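Local coordinates for outer membrane protein Omp121 (PDB 5FQ8) that probably imports nutrients across the outer membrane of Bacteroides thetaiotaomicron as a TonB-dependent transporter, and binds calcium and magnesium ions, at residues Glu449-Arg454 / Lys486-Gln490; Leu376-Glu382 / Thr409-Lys415; Pro80-Asn84 / Asp125-Asn131; Asp414-Leu420 / Glu443-Glu449. All blocks are in the same frame, centred on the assembly; numbering follows the deposited sequence.

Contact 1 (Glu449-Arg454 / Lys486-Gln490); sequences EQITRR and KVSYQ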
# COMPACT_ATOMS: atom_id res chain seq x y z
N GLU B 449 3.51 -3.60 4.86
CA GLU B 449 2.96 -3.98 6.15
C GLU B 449 1.75 -4.85 5.88
O GLU B 449 1.00 -4.58 4.94
CB GLU B 449 2.58 -2.76 6.99
CG GLU B 449 1.81 -3.10 8.24
CD GLU B 449 1.45 -1.90 9.04
OE1 GLU B 449 2.35 -1.11 9.36
OE2 GLU B 449 0.26 -1.72 9.35
N GLN B 450 1.59 -5.89 6.67
CA GLN B 450 0.44 -6.78 6.53
C GLN B 450 -0.07 -7.13 7.91
O GLN B 450 0.72 -7.31 8.83
CB GLN B 450 0.82 -8.03 5.75
CG GLN B 450 -0.34 -8.94 5.50
CD GLN B 450 0.10 -10.28 4.97
OE1 GLN B 450 1.19 -10.41 4.44
NE2 GLN B 450 -0.75 -11.28 5.13
N ILE B 451 -1.38 -7.21 8.06
CA ILE B 451 -1.99 -7.57 9.32
C ILE B 451 -2.86 -8.77 9.03
O ILE B 451 -3.82 -8.67 8.26
CB ILE B 451 -2.80 -6.42 9.93
CG1 ILE B 451 -1.88 -5.37 10.51
CG2 ILE B 451 -3.69 -6.92 11.03
CD1 ILE B 451 -2.60 -4.40 11.30
N THR B 452 -2.52 -9.91 9.61
CA THR B 452 -3.30 -11.11 9.41
C THR B 452 -4.20 -11.32 10.61
O THR B 452 -3.85 -10.94 11.72
CB THR B 452 -2.42 -12.34 9.19
OG1 THR B 452 -1.26 -11.98 8.44
CG2 THR B 452 -3.19 -13.37 8.43
N ARG B 453 -5.37 -11.88 10.37
CA ARG B 453 -6.31 -12.20 11.42
C ARG B 453 -6.81 -13.60 11.17
O ARG B 453 -7.43 -13.86 10.14
CB ARG B 453 -7.48 -11.21 11.45
CG ARG B 453 -7.14 -9.84 11.95
CD ARG B 453 -8.41 -9.01 12.02
NE ARG B 453 -9.42 -9.56 12.91
CZ ARG B 453 -10.73 -9.44 12.69
NH1 ARG B 453 -11.14 -8.83 11.59
NH2 ARG B 453 -11.60 -9.95 13.53
N ARG B 454 -6.50 -14.51 12.09
CA ARG B 454 -6.91 -15.90 12.03
C ARG B 454 -7.90 -16.20 13.13
O ARG B 454 -7.81 -15.64 14.22
CB ARG B 454 -5.71 -16.83 12.19
CG ARG B 454 -5.02 -17.14 10.93
CD ARG B 454 -3.80 -17.98 11.16
NE ARG B 454 -2.92 -17.87 10.02
CZ ARG B 454 -3.15 -18.43 8.84
NH1 ARG B 454 -4.24 -19.16 8.65
NH2 ARG B 454 -2.29 -18.26 7.85
N LYS B 486 -11.31 -19.32 9.87
CA LYS B 486 -11.35 -18.08 9.11
C LYS B 486 -9.98 -17.43 9.15
O LYS B 486 -9.34 -17.38 10.20
CB LYS B 486 -12.41 -17.12 9.67
CG LYS B 486 -12.53 -15.78 8.96
CD LYS B 486 -13.55 -14.90 9.65
CE LYS B 486 -13.75 -13.60 8.91
NZ LYS B 486 -14.62 -12.64 9.64
N VAL B 487 -9.53 -16.95 8.02
CA VAL B 487 -8.32 -16.16 7.96
C VAL B 487 -8.61 -14.97 7.07
O VAL B 487 -9.39 -15.07 6.12
CB VAL B 487 -7.12 -16.99 7.45
CG1 VAL B 487 -7.48 -17.71 6.20
CG2 VAL B 487 -5.92 -16.14 7.22
N SER B 488 -8.04 -13.82 7.41
CA SER B 488 -8.09 -12.66 6.54
C SER B 488 -6.84 -11.85 6.78
O SER B 488 -6.16 -12.03 7.78
CB SER B 488 -9.36 -11.83 6.77
OG SER B 488 -9.24 -10.92 7.86
N TYR B 489 -6.50 -11.00 5.83
CA TYR B 489 -5.39 -10.09 6.05
C TYR B 489 -5.61 -8.83 5.23
O TYR B 489 -6.53 -8.75 4.42
CB TYR B 489 -4.03 -10.72 5.72
CG TYR B 489 -3.78 -11.04 4.27
CD1 TYR B 489 -3.44 -10.06 3.36
CD2 TYR B 489 -3.85 -12.34 3.82
CE1 TYR B 489 -3.22 -10.35 2.05
CE2 TYR B 489 -3.62 -12.64 2.51
CZ TYR B 489 -3.30 -11.64 1.63
OH TYR B 489 -3.07 -11.94 0.32
N GLN B 490 -4.75 -7.85 5.47
CA GLN B 490 -4.77 -6.59 4.75
C GLN B 490 -3.33 -6.20 4.46
O GLN B 490 -2.56 -5.97 5.38
CB GLN B 490 -5.47 -5.50 5.55
CG GLN B 490 -5.64 -4.23 4.76
CD GLN B 490 -5.97 -3.07 5.62
OE1 GLN B 490 -5.86 -3.14 6.82
NE2 GLN B 490 -6.39 -1.99 5.02

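Contact 2 (Leu376-Glu382 / Thr409-Lys415); sequences LNEYESE and TTGQSDK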
# COMPACT_ATOMS: atom_id res chain seq x y z
N LEU B 376 14.93 -4.43 6.98
CA LEU B 376 13.92 -4.69 8.00
C LEU B 376 13.02 -5.82 7.55
O LEU B 376 12.58 -5.85 6.40
CB LEU B 376 13.09 -3.45 8.27
CG LEU B 376 11.98 -3.63 9.29
CD1 LEU B 376 12.54 -3.23 10.60
CD2 LEU B 376 10.80 -2.78 8.93
N ASN B 377 12.77 -6.75 8.45
CA ASN B 377 11.80 -7.82 8.22
C ASN B 377 11.33 -8.32 9.58
O ASN B 377 11.76 -9.35 10.09
CB ASN B 377 12.39 -8.95 7.38
CG ASN B 377 11.38 -9.99 7.05
OD1 ASN B 377 10.20 -9.84 7.34
ND2 ASN B 377 11.82 -11.07 6.44
N GLU B 378 10.38 -7.60 10.16
CA GLU B 378 9.93 -7.85 11.52
C GLU B 378 8.54 -8.48 11.50
O GLU B 378 7.79 -8.32 10.54
CB GLU B 378 9.91 -6.54 12.30
CG GLU B 378 9.68 -6.68 13.78
CD GLU B 378 9.64 -5.36 14.48
OE1 GLU B 378 10.68 -4.66 14.47
OE2 GLU B 378 8.58 -5.01 15.02
N TYR B 379 8.23 -9.23 12.54
CA TYR B 379 6.91 -9.81 12.71
C TYR B 379 6.55 -9.74 14.18
O TYR B 379 7.37 -10.07 15.03
CB TYR B 379 6.87 -11.25 12.22
CG TYR B 379 5.55 -11.97 12.28
CD1 TYR B 379 4.64 -11.88 11.24
CD2 TYR B 379 5.23 -12.79 13.34
CE1 TYR B 379 3.45 -12.57 11.28
CE2 TYR B 379 4.04 -13.47 13.39
CZ TYR B 379 3.15 -13.36 12.35
OH TYR B 379 1.97 -14.04 12.40
N GLU B 380 5.35 -9.27 14.47
CA GLU B 380 4.80 -9.26 15.81
C GLU B 380 3.44 -9.93 15.77
O GLU B 380 2.66 -9.68 14.85
CB GLU B 380 4.69 -7.85 16.37
CG GLU B 380 4.10 -7.82 17.76
CD GLU B 380 3.94 -6.46 18.35
OE1 GLU B 380 4.95 -5.78 18.59
OE2 GLU B 380 2.79 -6.07 18.59
N SER B 381 3.17 -10.78 16.74
CA SER B 381 1.94 -11.56 16.73
C SER B 381 1.33 -11.59 18.12
O SER B 381 2.05 -11.65 19.11
CB SER B 381 2.22 -12.97 16.23
OG SER B 381 1.16 -13.84 16.54
N GLU B 382 0.01 -11.54 18.19
CA GLU B 382 -0.72 -11.68 19.44
C GLU B 382 -1.76 -12.76 19.25
O GLU B 382 -2.40 -12.82 18.21
CB GLU B 382 -1.36 -10.37 19.85
CG GLU B 382 -0.54 -9.58 20.86
CD GLU B 382 -1.01 -8.15 21.02
OE1 GLU B 382 -0.95 -7.38 20.04
OE2 GLU B 382 -1.43 -7.81 22.15
N THR B 409 -5.81 -15.06 16.34
CA THR B 409 -4.46 -14.53 16.23
C THR B 409 -4.47 -13.31 15.34
O THR B 409 -5.12 -13.31 14.29
CB THR B 409 -3.49 -15.55 15.63
OG1 THR B 409 -3.67 -16.83 16.21
CG2 THR B 409 -2.07 -15.09 15.84
N THR B 410 -3.71 -12.31 15.74
CA THR B 410 -3.49 -11.10 14.96
C THR B 410 -1.99 -10.97 14.78
O THR B 410 -1.26 -10.79 15.75
CB THR B 410 -4.10 -9.89 15.68
OG1 THR B 410 -5.52 -10.05 15.77
CG2 THR B 410 -3.78 -8.61 14.94
N GLY B 411 -1.51 -11.08 13.55
CA GLY B 411 -0.10 -10.95 13.26
C GLY B 411 0.11 -9.80 12.31
O GLY B 411 -0.76 -9.47 11.52
N GLN B 412 1.28 -9.18 12.39
CA GLN B 412 1.56 -7.95 11.66
C GLN B 412 3.00 -7.92 11.20
O GLN B 412 3.90 -7.77 12.02
CB GLN B 412 1.25 -6.74 12.51
CG GLN B 412 1.64 -5.44 11.86
CD GLN B 412 1.39 -4.26 12.75
OE1 GLN B 412 0.40 -4.21 13.45
NE2 GLN B 412 2.31 -3.33 12.75
N SER B 413 3.22 -8.00 9.89
CA SER B 413 4.54 -7.99 9.29
C SER B 413 4.96 -6.59 8.91
O SER B 413 4.13 -5.75 8.59
CB SER B 413 4.55 -8.87 8.05
OG SER B 413 3.78 -10.04 8.24
N ASP B 414 6.26 -6.32 8.95
CA ASP B 414 6.79 -5.03 8.52
C ASP B 414 8.15 -5.25 7.88
O ASP B 414 9.14 -5.50 8.58
CB ASP B 414 6.90 -4.05 9.70
CG ASP B 414 5.55 -3.56 10.19
OD1 ASP B 414 5.04 -2.55 9.67
OD2 ASP B 414 5.02 -4.18 11.13
N LYS B 415 8.23 -5.12 6.55
CA LYS B 415 9.48 -5.30 5.83
C LYS B 415 9.84 -4.02 5.09
O LYS B 415 8.96 -3.34 4.57
CB LYS B 415 9.41 -6.47 4.83
CG LYS B 415 8.36 -7.49 5.14
CD LYS B 415 8.24 -8.47 4.02
CE LYS B 415 6.96 -9.27 4.12
NZ LYS B 415 6.88 -10.11 5.36

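Contact 3 (Pro80-Asn84 / Asp125-Asn131); sequences PGASN and DFGNGAN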
# COMPACT_ATOMS: atom_id res chain seq x y z
N PRO B 80 16.10 -18.00 14.81
CA PRO B 80 15.19 -18.00 15.95
C PRO B 80 13.76 -17.76 15.53
O PRO B 80 13.48 -17.00 14.60
CB PRO B 80 15.73 -16.86 16.82
CG PRO B 80 17.15 -16.82 16.51
CD PRO B 80 17.23 -17.08 15.04
N GLY B 81 12.85 -18.46 16.19
CA GLY B 81 11.45 -18.30 15.93
C GLY B 81 10.93 -19.00 14.71
O GLY B 81 9.76 -18.83 14.38
N ALA B 82 11.75 -19.80 14.04
CA ALA B 82 11.35 -20.40 12.78
C ALA B 82 10.45 -21.61 13.01
O ALA B 82 10.21 -22.03 14.14
CB ALA B 82 12.59 -20.77 11.98
N SER B 83 9.93 -22.17 11.93
CA SER B 83 8.92 -23.21 12.06
C SER B 83 9.54 -24.58 12.27
O SER B 83 10.75 -24.78 12.13
CB SER B 83 8.03 -23.22 10.84
OG SER B 83 7.31 -22.02 10.75
N ASN B 84 8.69 -25.54 12.63
CA ASN B 84 9.08 -26.93 12.80
C ASN B 84 8.16 -27.81 11.98
O ASN B 84 6.93 -27.71 12.07
CB ASN B 84 9.02 -27.36 14.26
CG ASN B 84 9.97 -26.58 15.13
OD1 ASN B 84 11.19 -26.72 15.04
ND2 ASN B 84 9.42 -25.75 16.00
N ASP B 125 11.11 -17.12 7.71
CA ASP B 125 10.19 -18.04 8.36
C ASP B 125 9.94 -17.53 9.77
O ASP B 125 10.89 -17.25 10.50
CB ASP B 125 10.76 -19.46 8.38
CG ASP B 125 9.72 -20.49 8.69
OD1 ASP B 125 9.08 -20.39 9.76
OD2 ASP B 125 9.52 -21.39 7.86
N PHE B 126 8.68 -17.40 10.14
CA PHE B 126 8.33 -16.67 11.34
C PHE B 126 7.67 -17.54 12.40
O PHE B 126 7.33 -17.03 13.47
CB PHE B 126 7.42 -15.49 11.00
CG PHE B 126 8.14 -14.26 10.54
CD1 PHE B 126 9.39 -13.96 11.01
CD2 PHE B 126 7.56 -13.41 9.61
CE1 PHE B 126 10.05 -12.81 10.59
CE2 PHE B 126 8.21 -12.28 9.18
CZ PHE B 126 9.47 -11.97 9.68
N GLY B 127 7.45 -18.82 12.14
CA GLY B 127 6.99 -19.74 13.15
C GLY B 127 5.73 -20.47 12.74
O GLY B 127 5.06 -20.12 11.78
N ASN B 128 5.43 -21.53 13.48
CA ASN B 128 4.18 -22.25 13.28
C ASN B 128 3.42 -22.36 14.60
O ASN B 128 3.94 -22.11 15.68
CB ASN B 128 4.38 -23.64 12.64
CG ASN B 128 4.98 -24.66 13.56
OD1 ASN B 128 6.17 -24.65 13.82
ND2 ASN B 128 4.16 -25.59 14.03
N GLY B 129 2.14 -22.65 14.46
CA GLY B 129 1.21 -22.40 15.54
C GLY B 129 1.50 -23.21 16.78
O GLY B 129 1.15 -22.80 17.90
N ALA B 130 2.13 -24.35 16.61
CA ALA B 130 2.45 -25.15 17.77
C ALA B 130 3.62 -24.59 18.54
O ALA B 130 3.71 -24.80 19.75
CB ALA B 130 2.71 -26.60 17.37
N ASN B 131 4.50 -23.83 17.89
CA ASN B 131 5.62 -23.26 18.60
C ASN B 131 5.21 -22.35 19.75
O ASN B 131 6.09 -21.83 20.44
CB ASN B 131 6.48 -22.47 17.64
CG ASN B 131 7.42 -23.31 16.91
OD1 ASN B 131 7.19 -24.49 16.77
ND2 ASN B 131 8.50 -22.72 16.45
O HOH W 1 11.31 -16.33 13.13
O HOH W 2 5.90 -28.36 15.07

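Contact 4 (Asp414-Leu420 / Glu443-Glu449); sequences DKGKPNL and ETGQYSE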
# COMPACT_ATOMS: atom_id res chain seq x y z
N ASP B 414 6.26 -6.32 8.95
CA ASP B 414 6.79 -5.03 8.52
C ASP B 414 8.15 -5.25 7.88
O ASP B 414 9.14 -5.50 8.58
CB ASP B 414 6.90 -4.05 9.70
CG ASP B 414 5.55 -3.56 10.19
OD1 ASP B 414 5.04 -2.55 9.67
OD2 ASP B 414 5.02 -4.18 11.13
N LYS B 415 8.23 -5.12 6.55
CA LYS B 415 9.48 -5.30 5.83
C LYS B 415 9.84 -4.02 5.09
O LYS B 415 8.96 -3.34 4.57
CB LYS B 415 9.41 -6.47 4.83
CG LYS B 415 8.36 -7.49 5.14
CD LYS B 415 8.24 -8.47 4.02
CE LYS B 415 6.96 -9.27 4.12
NZ LYS B 415 6.88 -10.11 5.36
N GLY B 416 11.13 -3.71 5.04
CA GLY B 416 11.58 -2.52 4.34
C GLY B 416 13.03 -2.61 3.93
O GLY B 416 13.83 -3.31 4.56
N LYS B 417 13.38 -1.89 2.87
CA LYS B 417 14.74 -1.80 2.38
C LYS B 417 14.97 -0.40 1.82
O LYS B 417 14.05 0.21 1.28
CB LYS B 417 15.01 -2.84 1.30
CG LYS B 417 14.12 -2.82 0.09
CD LYS B 417 14.24 -4.13 -0.63
CE LYS B 417 13.74 -4.06 -2.05
NZ LYS B 417 14.61 -3.20 -2.90
N PRO B 418 16.19 0.12 1.92
CA PRO B 418 16.42 1.53 1.61
C PRO B 418 16.40 1.81 0.12
O PRO B 418 16.49 0.92 -0.73
CB PRO B 418 17.82 1.80 2.17
CG PRO B 418 18.19 0.61 2.95
CD PRO B 418 17.42 -0.53 2.39
N ASN B 419 16.27 3.09 -0.19
CA ASN B 419 16.46 3.61 -1.54
C ASN B 419 17.95 3.66 -1.77
O ASN B 419 18.59 4.71 -1.66
CB ASN B 419 15.82 4.98 -1.68
CG ASN B 419 15.74 5.42 -3.11
OD1 ASN B 419 16.70 5.34 -3.85
ND2 ASN B 419 14.57 5.86 -3.50
N LEU B 420 18.51 2.50 -2.10
CA LEU B 420 19.94 2.42 -2.36
C LEU B 420 20.36 3.29 -3.53
O LEU B 420 21.45 3.87 -3.52
CB LEU B 420 20.33 0.96 -2.60
CG LEU B 420 20.09 -0.02 -1.46
CD1 LEU B 420 20.29 -1.40 -1.96
CD2 LEU B 420 21.02 0.25 -0.31
N GLU B 443 17.05 -0.25 -7.16
CA GLU B 443 16.78 -0.44 -5.75
C GLU B 443 16.41 0.93 -5.20
O GLU B 443 17.25 1.70 -4.75
CB GLU B 443 17.99 -1.05 -5.05
CG GLU B 443 18.25 -2.49 -5.42
CD GLU B 443 17.23 -3.44 -4.85
OE1 GLU B 443 16.67 -3.12 -3.80
OE2 GLU B 443 16.98 -4.49 -5.46
N THR B 444 15.12 1.24 -5.27
CA THR B 444 14.62 2.57 -4.93
C THR B 444 13.87 2.59 -3.61
O THR B 444 13.18 3.57 -3.32
CB THR B 444 13.73 3.10 -6.05
OG1 THR B 444 12.79 2.10 -6.44
CG2 THR B 444 14.55 3.48 -7.24
N GLY B 445 14.00 1.55 -2.82
CA GLY B 445 13.30 1.46 -1.56
C GLY B 445 11.96 0.77 -1.69
O GLY B 445 11.34 0.74 -2.74
N GLN B 446 11.51 0.21 -0.58
CA GLN B 446 10.22 -0.46 -0.54
C GLN B 446 9.86 -0.66 0.92
O GLN B 446 10.74 -0.82 1.76
CB GLN B 446 10.28 -1.78 -1.28
CG GLN B 446 9.00 -2.54 -1.26
CD GLN B 446 9.16 -3.90 -1.88
OE1 GLN B 446 10.26 -4.43 -1.94
NE2 GLN B 446 8.08 -4.45 -2.38
N TYR B 447 8.57 -0.61 1.20
CA TYR B 447 8.09 -0.81 2.56
C TYR B 447 6.70 -1.38 2.50
O TYR B 447 5.82 -0.79 1.88
CB TYR B 447 8.09 0.49 3.35
CG TYR B 447 7.44 0.33 4.68
CD1 TYR B 447 8.10 -0.28 5.72
CD2 TYR B 447 6.14 0.77 4.91
CE1 TYR B 447 7.52 -0.43 6.95
CE2 TYR B 447 5.54 0.61 6.14
CZ TYR B 447 6.23 0.01 7.16
OH TYR B 447 5.66 -0.16 8.40
N SER B 448 6.48 -2.51 3.16
CA SER B 448 5.16 -3.10 3.20
C SER B 448 4.80 -3.44 4.64
O SER B 448 5.65 -3.52 5.52
CB SER B 448 5.08 -4.33 2.32
OG SER B 448 5.91 -5.35 2.81
N GLU B 449 3.51 -3.60 4.86
CA GLU B 449 2.96 -3.98 6.15
C GLU B 449 1.75 -4.85 5.88
O GLU B 449 1.00 -4.58 4.94
CB GLU B 449 2.58 -2.76 6.99
CG GLU B 449 1.81 -3.10 8.24
CD GLU B 449 1.45 -1.90 9.04
OE1 GLU B 449 2.35 -1.11 9.36
OE2 GLU B 449 0.26 -1.72 9.35
O HOH W 3 15.94 -1.15 -2.46

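Contact 1 (Glu449-Arg454 / Lys486-Gln490)
One face of the Tyr489 ring is covered by the amide end of Gln450: NE2 of Gln450 stands 3.1 Å above the ring plane, displaced toward the rim on the CG side, with amide and ring planes 53° apart. At the other end of the pairing, Val487 CG2 lies 3.7 Å above the guanidinium plane of Arg454, again off centre, and the two side chains run alongside each other. Gln450 reaches its ring because CG is anti to the backbone N (chi1 -176°) and the chain beyond stays extended, carrying the amide diagonally across to the next strand. Between these pairs Thr452 brings its methyl across to Tyr489, CG2 sitting 3.9 Å from CB. A serine in place of Tyr489 would probably strip the Gln450 amide of the surface it rests on and set it free to turn. Between the strands, two backbone bonds join Ile451 to Gln490 and two more join Arg453 to Ser488; one of them, Arg453 N to Ser488 O, is 2.7 Å long and nearly straight (165°). Arg453 and Ser488 occupy the face opposite Thr452 and Tyr489, where the Arg453 guanidinium forms a salt bridge with Glu380 of the second subunit. On the Thr452 face, Arg454 touches Asn110 and Ser112, and His517 of the following strand meets the Tyr489 ring. Such pairing is that of an antiparallel beta hairpin, here strands 446-469 and 472-495 in the barrel wall of a TonB-dependent receptor.

Contact 2 (Leu376-Glu382 / Thr409-Lys415)
Tyr379 stretches diagonally toward strand 409-415, its ring meeting Ser413 edge-on, with OG in the ring plane and 3.6 Å from CD1. The torsion chi1 of -178° sets CG opposite the backbone N and lays the phenol along the strands, bringing OH to 3.8 Å from the CA of Gly411, which has no side chain to oppose it. On the same face Asn377 and Lys415 lie side by side: OD1 of Asn377 is 3.7 Å from CG of Lys415. The lysine runs extended and then bends at its last torsion (chi4 -62°), delivering NZ to the hydroxyl of Tyr124. The other face is acidic, bearing Glu378, Glu380, Glu382 and Asp414, and at its end Leu376 places CD2 against the carbonyl O of Asp414. Gln412, extended throughout, gives an NE2 hydrogen to OD2 of Asp414 (3.3 Å, 163°); the acceptor lies in the amide plane and offers its syn lone pair. OE1 of the same glutamine is taken by Arg453 of the second subunit, which also pairs with Glu380 and Glu382; OE1 of Glu380 is also hydrogen-bonded to Tyr316 OH of strand 306-320. Six backbone hydrogen bonds, two each for Glu378-Asp414, Glu380-Gln412 and Glu382-Thr410, close the strands. This hairpin, strands 376-394 and 398-417, is flanked by strand 306-320 beside the first and strand 446-469 beside the second, while Phe126 of the plug stacks on Tyr379.

Contact 3 (Pro80-Asn84 / Asp125-Asn131)
Asp125 turns its carboxylate toward Ser83, and OD1 becomes the hub of the contact. The Ser83 hydroxyl donates to OD1 on the syn side, 2.6 Å from OG, while Gly127 N approaches nearly head-on along the C-O bond at 3.3 Å, closing an Asx turn. Ser83 N adds a weak third bond to the same oxygen. With CG opposite the backbone N (chi1 -164°), the carboxylate is carried across to the 80-84 loop. Farther along, Asn128 points its OD1 at the backbone N of Asn84 (2.9 Å, 157°); the donor stands above the carbonyl plane, while ND2 of Asn128 is bonded to Asn111. Asn84 and Asn131 cross at about a right angle, their amide planes 44° apart. ND2 of Asn84 nevertheless meets OD1 of Asn131 at 2.7 Å on a lone pair, in the plane of both amides. A water spans the opposite end, donating to the carbonyl O of Pro80 and to that of Asp125. A leucine in place of Asp125 removes the acceptor shared by Ser83 and Gly127, and the Asx turn would probably loosen and the loop lose its tie to the strand. Both segments belong to the plug, where strand 113-115 pairs with 125-128 and Thr113 supplies a second partner for Ser83 OG. The interface is buried yet almost wholly polar: one carboxylate, likely to be kept ionised by the donors round OD1, and three asparagines join the 80-84 loop to the short strand 125-128 and the turn after it through directed bonds instead of hydrophobic packing.

Contact 4 (Asp414-Leu420 / Glu443-Glu449)
Lys415 pairs with Ser448 and Lys417 with Gln446 through two backbone hydrogen bonds each, on strand segments 178° apart in direction and 4.8 Å apart at closest. With CG anti to the backbone N (chi1 173°), Tyr447 lays its ring beside Asp414 on one face, and OH comes within 2.8 Å of OD1 in what is at most a weak hydrogen bond; the CA of Gly416 lies at the ring edge. Glu449 runs alongside the same aspartate, OE1 3.1 Å from Asp414 OD1 with the carboxylates turned 71°. These are neighbouring strands of the barrel, 398-417 and 446-469, at the end where a long loop carrying helix 420-424 joins them, consistent with the extracellular side. Beyond the strands, Lys417 crosses Glu443 at about a right angle and forms a salt bridge, though the position of both charged ends is uncertain. A water donates to the carbonyl O of Pro418, and its link to Lys417 NZ is equally doubtful. Leu420 lays CD1 along the aliphatic part of Glu443, 3.9 Å from CB, while Asn419 sets its side chain beside the Thr444 carbonyl, ND2 being bonded to Leu497 O, and caps the helix through OD1 to Ala422 N.

Contacts 1, 2 and 4 belong to one run of antiparallel barrel strands: contacts 2 and 4 share strand 398-417, contacts 1 and 4 share strand 446-469, and contact 1 touches contact 2 through backbone bonds between those two strands. All three are partly buried and reach the second subunit, contacts 1 and 2 through salt bridges between Arg453 of one subunit and glutamates of the other. Contact 4 lies farthest from the chain centre, about 27 Å, where pairing gives way to loop and charged groups gather. Contact 3 is the buried one, about 8 Å from the centre, held chiefly by side-chain amides and a carboxylate; its Phe126 meets the wall at Tyr379 of contact 2.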